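Long-range contact in high affinity transport system protein p37 (Mycoplasma hyorhinis, PDB 3EKI), which binds thiamine diphosphate outside the cell membrane as the lipoprotein component of a high-affinity transport system that probably imports it: residues A[113-127]-A[341-353]. Sequence-based numbering, arbitrary orientation.
Sequences LSTDNPELDFGINAS and IPYDVGVFRKSVN. With CA (calcium ion), chain D; TPP (thiamine diphosphate), chain B.
Arg-349 reaches with an extended chain between two aspartates and meets both at the edge of its guanidinium. NE points almost straight at Asp-121 OD2 (2.7 Å, 166°), using that oxygen's anti lone pair, while NH1 donates to Asp-116 OD1 at 3.0 Å; the two carboxylates are turned some 50° from the guanidinium plane. Pro-118 CA lies over one guanidinium face and Val-352 CG2 over the other. Aspartate suits position 121 because its two oxygens also bind a calcium ion, together with Pro-118 O, Asp-43 and Ser-45, so metal and arginine probably share its charge. Asp-116 OD1 takes a second bond from Ser-351 N, and OD2 accepts from Ser-351 OG (2.6 Å). Strand 122-125 leads away from here, antiparallel to incoming strand 345-349, in a lobe of this periplasmic-binding-protein-like fold. With CG anti to the backbone N (chi1 173°), Phe-122 lies along strand 345-349, its edge against the face of Phe-348, CD1 over the ring centre and CZ 3.7 Å from Gly-346 CA, where glycine leaves room. Beyond the strands, Ser-127 OG donates to Pro-342 O (2.7 Å), and Asp-344, hydrogen-bonded to Tyr-381, and Tyr-343, its ring face against the ligand, line the thiamine diphosphate pocket.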
ATOM      1  N   LEU A 113      -5.997  17.654   8.079  1.00 10.82           N
ATOM      2  CA  LEU A 113      -6.325  18.301   6.814  1.00  9.08           C
ATOM      3  C   LEU A 113      -7.757  18.818   6.808  1.00 12.44           C
ATOM      4  O   LEU A 113      -8.076  19.831   6.170  1.00 11.11           O
ATOM      5  CB  LEU A 113      -6.136  17.336   5.652  1.00  9.33           C
ATOM      6  CG  LEU A 113      -4.698  17.019   5.243  1.00  8.44           C
ATOM      7  CD1 LEU A 113      -4.688  15.903   4.201  1.00 12.13           C
ATOM      8  CD2 LEU A 113      -3.982  18.245   4.712  1.00 11.45           C
ATOM      9  N   SER A 114      -8.634  18.109   7.514  1.00 10.15           N
ATOM     10  CA  SER A 114     -10.031  18.533   7.531  1.00  8.47           C
ATOM     11  C   SER A 114     -10.261  19.814   8.322  1.00  7.16           C
ATOM     12  O   SER A 114     -11.334  20.385   8.131  1.00 12.52           O
ATOM     13  CB  SER A 114     -10.892  17.430   8.163  1.00 14.38           C
ATOM     14  OG  SER A 114     -10.915  16.339   7.267  1.00 18.67           O
ATOM     15  N   THR A 115      -9.306  20.209   9.152  1.00 10.38           N
ATOM     16  CA  THR A 115      -9.506  21.485   9.858  1.00 14.97           C
ATOM     17  C   THR A 115      -9.264  22.667   8.914  1.00 15.25           C
ATOM     18  O   THR A 115      -9.760  23.752   9.194  1.00 13.55           O
ATOM     19  CB  THR A 115      -8.601  21.630  11.085  1.00 18.26           C
ATOM     20  OG1 THR A 115      -7.251  21.763  10.627  1.00 19.54           O
ATOM     21  CG2 THR A 115      -8.652  20.379  11.956  1.00 17.01           C
ATOM     22  N   ASP A 116      -8.528  22.449   7.841  1.00 12.54           N
ATOM     23  CA  ASP A 116      -8.212  23.429   6.815  1.00 14.22           C
ATOM     24  C   ASP A 116      -7.370  24.557   7.417  1.00 13.57           C
ATOM     25  O   ASP A 116      -7.638  25.738   7.212  1.00 12.97           O
ATOM     26  CB  ASP A 116      -9.459  23.972   6.127  1.00 11.73           C
ATOM     27  CG  ASP A 116      -9.264  24.430   4.698  1.00 14.62           C
ATOM     28  OD1 ASP A 116      -8.108  24.489   4.232  1.00 13.27           O
ATOM     29  OD2 ASP A 116     -10.251  24.731   3.981  1.00 15.90           O
ATOM     30  N   ASN A 117      -6.343  24.175   8.141  1.00 17.32           N
ATOM     31  CA  ASN A 117      -5.389  25.054   8.798  1.00 15.08           C
ATOM     32  C   ASN A 117      -4.162  25.163   7.905  1.00 13.61           C
ATOM     33  O   ASN A 117      -3.622  24.107   7.537  1.00 14.49           O
ATOM     34  CB  ASN A 117      -5.023  24.506  10.172  1.00 16.91           C
ATOM     35  CG  ASN A 117      -4.123  25.376  11.008  1.00 24.90           C
ATOM     36  OD1 ASN A 117      -3.047  25.806  10.602  1.00 19.59           O
ATOM     37  ND2 ASN A 117      -4.531  25.661  12.242  1.00 22.26           N
ATOM     38  N   PRO A 118      -3.716  26.342   7.525  1.00 11.43           N
ATOM     39  CA  PRO A 118      -2.549  26.449   6.638  1.00 11.91           C
ATOM     40  C   PRO A 118      -1.249  25.879   7.158  1.00 10.05           C
ATOM     41  O   PRO A 118      -0.261  25.806   6.411  1.00 10.16           O
ATOM     42  CB  PRO A 118      -2.386  27.968   6.438  1.00 14.16           C
ATOM     43  CG  PRO A 118      -3.730  28.536   6.767  1.00 21.28           C
ATOM     44  CD  PRO A 118      -4.303  27.662   7.847  1.00 16.50           C
ATOM     45  N   GLU A 119      -1.138  25.427   8.405  1.00 11.65           N
ATOM     46  CA  GLU A 119       0.065  24.775   8.883  1.00 11.69           C
ATOM     47  C   GLU A 119       0.242  23.379   8.282  1.00 10.96           C
ATOM     48  O   GLU A 119       1.359  22.857   8.348  1.00 12.36           O
ATOM     49  CB  GLU A 119       0.094  24.647  10.410  1.00 20.14           C
ATOM     50  CG  GLU A 119      -0.546  23.407  10.985  1.00 28.36           C
ATOM     51  CD  GLU A 119      -1.167  23.660  12.346  1.00 49.31           C
ATOM     52  OE1 GLU A 119      -0.584  24.452  13.124  1.00 30.56           O
ATOM     53  OE2 GLU A 119      -2.233  23.062  12.613  1.00 65.78           O
ATOM     54  N   LEU A 120      -0.812  22.811   7.703  1.00  8.49           N
ATOM     55  CA  LEU A 120      -0.729  21.501   7.054  1.00 10.43           C
ATOM     56  C   LEU A 120      -1.626  21.517   5.816  1.00  8.91           C
ATOM     57  O   LEU A 120      -2.851  21.581   5.899  1.00  8.21           O
ATOM     58  CB  LEU A 120      -1.141  20.356   7.978  1.00  7.81           C
ATOM     59  CG  LEU A 120      -1.208  18.979   7.304  1.00  9.90           C
ATOM     60  CD1 LEU A 120       0.177  18.538   6.868  1.00 14.13           C
ATOM     61  CD2 LEU A 120      -1.840  17.986   8.262  1.00 14.53           C
ATOM     62  N   ASP A 121      -0.995  21.486   4.655  1.00  9.32           N
ATOM     63  CA  ASP A 121      -1.689  21.715   3.393  1.00  8.57           C
ATOM     64  C   ASP A 121      -1.959  20.468   2.556  1.00  6.71           C
ATOM     65  O   ASP A 121      -2.891  20.470   1.742  1.00  7.47           O
ATOM     66  CB  ASP A 121      -0.853  22.696   2.564  1.00  7.70           C
ATOM     67  CG  ASP A 121      -0.524  23.983   3.304  1.00 10.64           C
ATOM     68  OD1 ASP A 121       0.637  24.208   3.690  1.00  8.71           O
ATOM     69  OD2 ASP A 121      -1.478  24.742   3.593  1.00 13.12           O
ATOM     70  N   PHE A 122      -1.141  19.431   2.710  1.00  7.68           N
ATOM     71  CA  PHE A 122      -1.254  18.289   1.815  1.00  5.58           C
ATOM     72  C   PHE A 122      -0.629  17.064   2.458  1.00  6.12           C
ATOM     73  O   PHE A 122       0.298  17.139   3.255  1.00  7.03           O
ATOM     74  CB  PHE A 122      -0.541  18.606   0.508  1.00  8.77           C
ATOM     75  CG  PHE A 122      -0.368  17.545  -0.542  1.00  5.72           C
ATOM     76  CD1 PHE A 122      -1.307  17.391  -1.539  1.00 10.50           C
ATOM     77  CD2 PHE A 122       0.754  16.727  -0.517  1.00 10.27           C
ATOM     78  CE1 PHE A 122      -1.137  16.413  -2.512  1.00 12.91           C
ATOM     79  CE2 PHE A 122       0.932  15.738  -1.472  1.00  9.43           C
ATOM     80  CZ  PHE A 122      -0.023  15.628  -2.460  1.00  6.97           C
ATOM     81  N   GLY A 123      -1.156  15.914   2.049  1.00  5.85           N
ATOM     82  CA  GLY A 123      -0.422  14.675   2.363  1.00  7.97           C
ATOM     83  C   GLY A 123      -0.892  13.544   1.482  1.00  7.84           C
ATOM     84  O   GLY A 123      -1.827  13.687   0.697  1.00 11.08           O
ATOM     85  N   ILE A 124      -0.221  12.389   1.552  1.00  8.29           N
ATOM     86  CA  ILE A 124      -0.547  11.247   0.703  1.00  5.97           C
ATOM     87  C   ILE A 124      -1.012  10.080   1.581  1.00  8.92           C
ATOM     88  O   ILE A 124      -0.303   9.781   2.546  1.00 10.05           O
ATOM     89  CB  ILE A 124       0.658  10.875  -0.167  1.00  8.14           C
ATOM     90  CG1 ILE A 124       1.104  12.052  -1.034  1.00 10.58           C
ATOM     91  CG2 ILE A 124       0.338   9.640  -0.985  1.00  9.38           C
ATOM     92  CD1 ILE A 124       2.414  11.864  -1.771  1.00 10.66           C
ATOM     93  N   ASN A 125      -2.186   9.554   1.252  1.00  7.45           N
ATOM     94  CA  ASN A 125      -2.908   8.620   2.090  1.00  9.90           C
ATOM     95  C   ASN A 125      -3.282   7.359   1.323  1.00  6.44           C
ATOM     96  O   ASN A 125      -3.508   7.405   0.132  1.00  8.22           O
ATOM     97  CB  ASN A 125      -4.212   9.228   2.643  1.00  8.47           C
ATOM     98  CG  ASN A 125      -4.642   8.627   3.959  1.00 11.70           C
ATOM     99  OD1 ASN A 125      -4.210   9.061   5.025  1.00 12.35           O
ATOM    100  ND2 ASN A 125      -5.505   7.611   3.975  1.00 12.40           N
ATOM    101  N   ALA A 126      -3.381   6.271   2.091  1.00  9.06           N
ATOM    102  CA  ALA A 126      -3.883   5.043   1.462  1.00  8.26           C
ATOM    103  C   ALA A 126      -5.267   5.305   0.883  1.00  8.35           C
ATOM    104  O   ALA A 126      -6.082   5.972   1.535  1.00  7.71           O
ATOM    105  CB  ALA A 126      -3.899   3.934   2.494  1.00  8.48           C
ATOM    106  N   SER A 127      -5.527   4.790  -0.315  1.00  6.63           N
ATOM    107  CA  SER A 127      -6.779   5.073  -0.989  1.00  6.24           C
ATOM    108  C   SER A 127      -8.020   4.564  -0.273  1.00  8.47           C
ATOM    109  O   SER A 127      -9.042   5.246  -0.125  1.00  8.67           O
ATOM    110  CB  SER A 127      -6.722   4.488  -2.410  1.00 12.19           C
ATOM    111  OG  SER A 127      -6.726   3.061  -2.390  1.00  9.49           O
ATOM    112  N   ILE A 341      -7.019  -2.397  -5.672  1.00  4.09           N
ATOM    113  CA  ILE A 341      -7.522  -1.038  -5.364  1.00  3.51           C
ATOM    114  C   ILE A 341      -6.439  -0.023  -5.669  1.00  5.79           C
ATOM    115  O   ILE A 341      -5.277  -0.387  -5.860  1.00  6.56           O
ATOM    116  CB  ILE A 341      -7.968  -0.914  -3.903  1.00  6.87           C
ATOM    117  CG1 ILE A 341      -6.860  -1.098  -2.876  1.00  6.41           C
ATOM    118  CG2 ILE A 341      -9.132  -1.874  -3.650  1.00  8.53           C
ATOM    119  CD1 ILE A 341      -7.258  -0.797  -1.443  1.00 11.01           C
ATOM    120  N   PRO A 342      -6.742   1.266  -5.773  1.00  5.12           N
ATOM    121  CA  PRO A 342      -5.697   2.210  -6.193  1.00  7.40           C
ATOM    122  C   PRO A 342      -4.565   2.399  -5.195  1.00  4.53           C
ATOM    123  O   PRO A 342      -4.750   2.222  -4.006  1.00  5.96           O
ATOM    124  CB  PRO A 342      -6.473   3.534  -6.302  1.00  6.99           C
ATOM    125  CG  PRO A 342      -7.889   3.082  -6.564  1.00 10.10           C
ATOM    126  CD  PRO A 342      -8.055   1.911  -5.593  1.00  8.47           C
ATOM    127  N   TYR A 343      -3.394   2.759  -5.723  1.00  7.08           N
ATOM    128  CA  TYR A 343      -2.290   3.130  -4.846  1.00  7.88           C
ATOM    129  C   TYR A 343      -2.640   4.439  -4.136  1.00 10.25           C
ATOM    130  O   TYR A 343      -3.760   4.935  -4.261  1.00  9.29           O
ATOM    131  CB  TYR A 343      -0.966   3.228  -5.611  1.00  6.93           C
ATOM    132  CG  TYR A 343       0.198   2.568  -4.925  1.00  5.23           C
ATOM    133  CD1 TYR A 343       1.323   3.240  -4.504  1.00  8.67           C
ATOM    134  CD2 TYR A 343       0.172   1.194  -4.665  1.00 10.45           C
ATOM    135  CE1 TYR A 343       2.375   2.598  -3.867  1.00  8.55           C
ATOM    136  CE2 TYR A 343       1.212   0.550  -4.044  1.00 12.78           C
ATOM    137  CZ  TYR A 343       2.326   1.245  -3.640  1.00  9.97           C
ATOM    138  OH  TYR A 343       3.371   0.594  -3.008  1.00 13.47           O
ATOM    139  N   ASP A 344      -1.708   4.995  -3.376  1.00  8.19           N
ATOM    140  CA  ASP A 344      -2.017   6.098  -2.469  1.00  5.61           C
ATOM    141  C   ASP A 344      -2.409   7.368  -3.235  1.00  6.74           C
ATOM    142  O   ASP A 344      -2.025   7.572  -4.377  1.00  6.46           O
ATOM    143  CB  ASP A 344      -0.834   6.347  -1.559  1.00  7.35           C
ATOM    144  CG  ASP A 344      -0.599   5.293  -0.497  1.00 15.26           C
ATOM    145  OD1 ASP A 344      -1.221   4.208  -0.611  1.00 10.64           O
ATOM    146  OD2 ASP A 344       0.201   5.563   0.433  1.00 13.79           O
ATOM    147  N   VAL A 345      -3.188   8.169  -2.535  1.00  7.49           N
ATOM    148  CA  VAL A 345      -3.760   9.397  -3.087  1.00  5.86           C
ATOM    149  C   VAL A 345      -3.311  10.611  -2.295  1.00  3.79           C
ATOM    150  O   VAL A 345      -3.326  10.660  -1.073  1.00  5.65           O
ATOM    151  CB  VAL A 345      -5.295   9.303  -3.067  1.00  7.90           C
ATOM    152  CG1 VAL A 345      -5.938  10.634  -3.408  1.00  5.94           C
ATOM    153  CG2 VAL A 345      -5.760   8.204  -4.029  1.00 11.65           C
ATOM    154  N   GLY A 346      -2.909  11.641  -3.017  1.00  6.38           N
ATOM    155  CA  GLY A 346      -2.545  12.926  -2.430  1.00 10.62           C
ATOM    156  C   GLY A 346      -3.783  13.814  -2.341  1.00  7.49           C
ATOM    157  O   GLY A 346      -4.544  13.977  -3.287  1.00  9.97           O
ATOM    158  N   VAL A 347      -3.937  14.353  -1.146  1.00  5.89           N
ATOM    159  CA  VAL A 347      -5.113  15.099  -0.767  1.00  3.56           C
ATOM    160  C   VAL A 347      -4.736  16.424  -0.140  1.00  6.16           C
ATOM    161  O   VAL A 347      -3.808  16.524   0.657  1.00  6.83           O
ATOM    162  CB  VAL A 347      -5.961  14.203   0.160  1.00 11.24           C
ATOM    163  CG1 VAL A 347      -5.207  13.787   1.409  1.00 13.89           C
ATOM    164  CG2 VAL A 347      -7.242  14.938   0.498  1.00 21.30           C
ATOM    165  N   PHE A 348      -5.470  17.473  -0.527  1.00  7.45           N
ATOM    166  CA  PHE A 348      -5.287  18.821  -0.043  1.00  8.22           C
ATOM    167  C   PHE A 348      -6.327  19.247   0.982  1.00  5.63           C
ATOM    168  O   PHE A 348      -7.463  18.778   0.881  1.00  8.30           O
ATOM    169  CB  PHE A 348      -5.421  19.864  -1.176  1.00  9.93           C
ATOM    170  CG  PHE A 348      -4.225  19.913  -2.096  1.00  8.55           C
ATOM    171  CD1 PHE A 348      -3.106  20.631  -1.722  1.00 10.93           C
ATOM    172  CD2 PHE A 348      -4.270  19.254  -3.312  1.00  8.13           C
ATOM    173  CE1 PHE A 348      -2.016  20.683  -2.576  1.00  6.65           C
ATOM    174  CE2 PHE A 348      -3.170  19.274  -4.149  1.00  8.28           C
ATOM    175  CZ  PHE A 348      -2.055  19.977  -3.757  1.00  6.46           C
ATOM    176  N   ARG A 349      -5.945  20.106   1.907  1.00  6.93           N
ATOM    177  CA  ARG A 349      -6.958  20.875   2.636  1.00  9.38           C
ATOM    178  C   ARG A 349      -7.733  21.700   1.601  1.00  7.95           C
ATOM    179  O   ARG A 349      -7.247  22.081   0.536  1.00  9.98           O
ATOM    180  CB  ARG A 349      -6.384  21.701   3.769  1.00  7.94           C
ATOM    181  CG  ARG A 349      -5.448  22.807   3.316  1.00 10.50           C
ATOM    182  CD  ARG A 349      -4.965  23.710   4.441  1.00  9.62           C
ATOM    183  NE  ARG A 349      -4.162  24.813   3.908  1.00 10.44           N
ATOM    184  CZ  ARG A 349      -4.558  25.994   3.491  1.00 15.87           C
ATOM    185  NH1 ARG A 349      -5.841  26.320   3.521  1.00 11.91           N
ATOM    186  NH2 ARG A 349      -3.666  26.869   3.031  1.00 12.69           N
ATOM    187  N   LYS A 350      -9.011  21.933   1.896  1.00  8.50           N
ATOM    188  CA  LYS A 350      -9.961  22.394   0.907  1.00  9.03           C
ATOM    189  C   LYS A 350      -9.645  23.788   0.369  1.00  8.75           C
ATOM    190  O   LYS A 350      -9.913  24.048  -0.808  1.00 10.98           O
ATOM    191  CB  LYS A 350     -11.370  22.400   1.513  1.00 13.87           C
ATOM    192  CG  LYS A 350     -12.489  22.195   0.501  1.00 22.13           C
ATOM    193  CD  LYS A 350     -13.820  22.364   1.230  1.00 29.44           C
ATOM    194  CE  LYS A 350     -14.954  21.633   0.545  1.00 35.80           C
ATOM    195  NZ  LYS A 350     -15.872  21.029   1.552  1.00 30.96           N
ATOM    196  N   SER A 351      -9.112  24.645   1.224  1.00  9.12           N
ATOM    197  CA  SER A 351      -8.938  26.043   0.815  1.00 12.21           C
ATOM    198  C   SER A 351      -7.632  26.358   0.123  1.00 13.44           C
ATOM    199  O   SER A 351      -7.368  27.528  -0.184  1.00 13.69           O
ATOM    200  CB  SER A 351      -9.130  26.973   2.036  1.00 11.27           C
ATOM    201  OG  SER A 351     -10.481  26.870   2.490  1.00 14.98           O
ATOM    202  N   VAL A 352      -6.775  25.388  -0.202  1.00 10.26           N
ATOM    203  CA  VAL A 352      -5.624  25.719  -1.035  1.00  8.83           C
ATOM    204  C   VAL A 352      -6.097  26.092  -2.423  1.00  6.51           C
ATOM    205  O   VAL A 352      -6.924  25.395  -3.032  1.00 11.29           O
ATOM    206  CB  VAL A 352      -4.634  24.536  -1.158  1.00  8.36           C
ATOM    207  CG1 VAL A 352      -3.603  24.864  -2.228  1.00 12.63           C
ATOM    208  CG2 VAL A 352      -4.019  24.228   0.183  1.00 11.40           C
ATOM    209  N   ASN A 353      -5.632  27.207  -2.984  1.00  9.08           N
ATOM    210  CA  ASN A 353      -6.059  27.644  -4.307  1.00 10.49           C
ATOM    211  C   ASN A 353      -5.945  26.558  -5.367  1.00 11.99           C
ATOM    212  O   ASN A 353      -4.919  25.864  -5.405  1.00  8.62           O
ATOM    213  CB  ASN A 353      -5.197  28.835  -4.722  1.00 13.40           C
ATOM    214  CG  ASN A 353      -5.480  29.341  -6.116  1.00 14.69           C
ATOM    215  OD1 ASN A 353      -4.877  28.913  -7.094  1.00 13.73           O
ATOM    216  ND2 ASN A 353      -6.429  30.270  -6.170  1.00 25.44           N
TER
HETATM  217 CA    CA D 601       0.560  26.383   4.353  1.00 11.60          CA
HETATM  218  N1' TPP B 551       7.262  -0.338  -1.699  1.00 14.65           N
HETATM  219  C2' TPP B 551       8.188   0.215  -0.877  1.00 11.40           C
HETATM  220  CM2 TPP B 551       9.580   0.521  -1.440  1.00 16.89           C
HETATM  221  N3' TPP B 551       7.889   0.502   0.402  1.00 17.19           N
HETATM  222  C4' TPP B 551       6.615   0.321   0.843  1.00 28.05           C
HETATM  223  N4' TPP B 551       6.320   0.694   2.091  1.00 35.76           N
HETATM  224  C5' TPP B 551       5.658  -0.303   0.031  1.00 14.42           C
HETATM  225  C6' TPP B 551       6.039  -0.630  -1.265  1.00 12.48           C
HETATM  226  C7' TPP B 551       4.221  -0.639   0.458  1.00 15.52           C
HETATM  227  N3  TPP B 551       3.218   0.417   0.234  1.00 24.69           N
HETATM  228  C2  TPP B 551       3.464   1.726   0.266  1.00 26.24           C
HETATM  229  S1  TPP B 551       1.993   2.603  -0.085  1.00 13.23           S
HETATM  230  C5  TPP B 551       1.069   1.128  -0.235  1.00  9.96           C
HETATM  231  C4  TPP B 551       1.902   0.075   0.090  1.00 11.34           C
HETATM  232  CM4 TPP B 551       1.487  -1.393  -0.149  1.00 10.55           C
HETATM  233  C6  TPP B 551      -0.443   1.076  -0.482  1.00  9.24           C
HETATM  234  C7  TPP B 551      -1.209   1.429   0.796  1.00  7.67           C
HETATM  235  O7  TPP B 551      -0.942   0.423   1.795  1.00 10.59           O
HETATM  236  PA  TPP B 551      -1.088   0.637   3.364  1.00 11.24           P
HETATM  237  O1A TPP B 551      -0.420  -0.493   4.054  1.00 12.87           O
HETATM  238  O2A TPP B 551      -0.591   2.000   3.756  1.00 14.10           O
HETATM  239  O3A TPP B 551      -2.630   0.715   3.691  1.00  7.56           O
HETATM  240  PB  TPP B 551      -3.606  -0.523   4.000  1.00  8.38           P
HETATM  241  O1B TPP B 551      -3.688  -1.421   2.805  1.00  7.46           O
HETATM  242  O2B TPP B 551      -4.990   0.172   4.316  1.00  9.80           O
HETATM  243  O3B TPP B 551      -3.141  -1.254   5.331  1.00  9.52           O
HETATM  244  O   HOH W   1     -10.001  20.800   4.524  1.00 12.33           O
HETATM  245  O   HOH W   2      -3.606   2.999  -1.408  1.00 19.34           O
HETATM  246  O   HOH W   3       2.909  26.003   5.434  1.00 11.54           O
HETATM  247  O   HOH W   4       1.062  28.651   5.363  1.00 15.47           O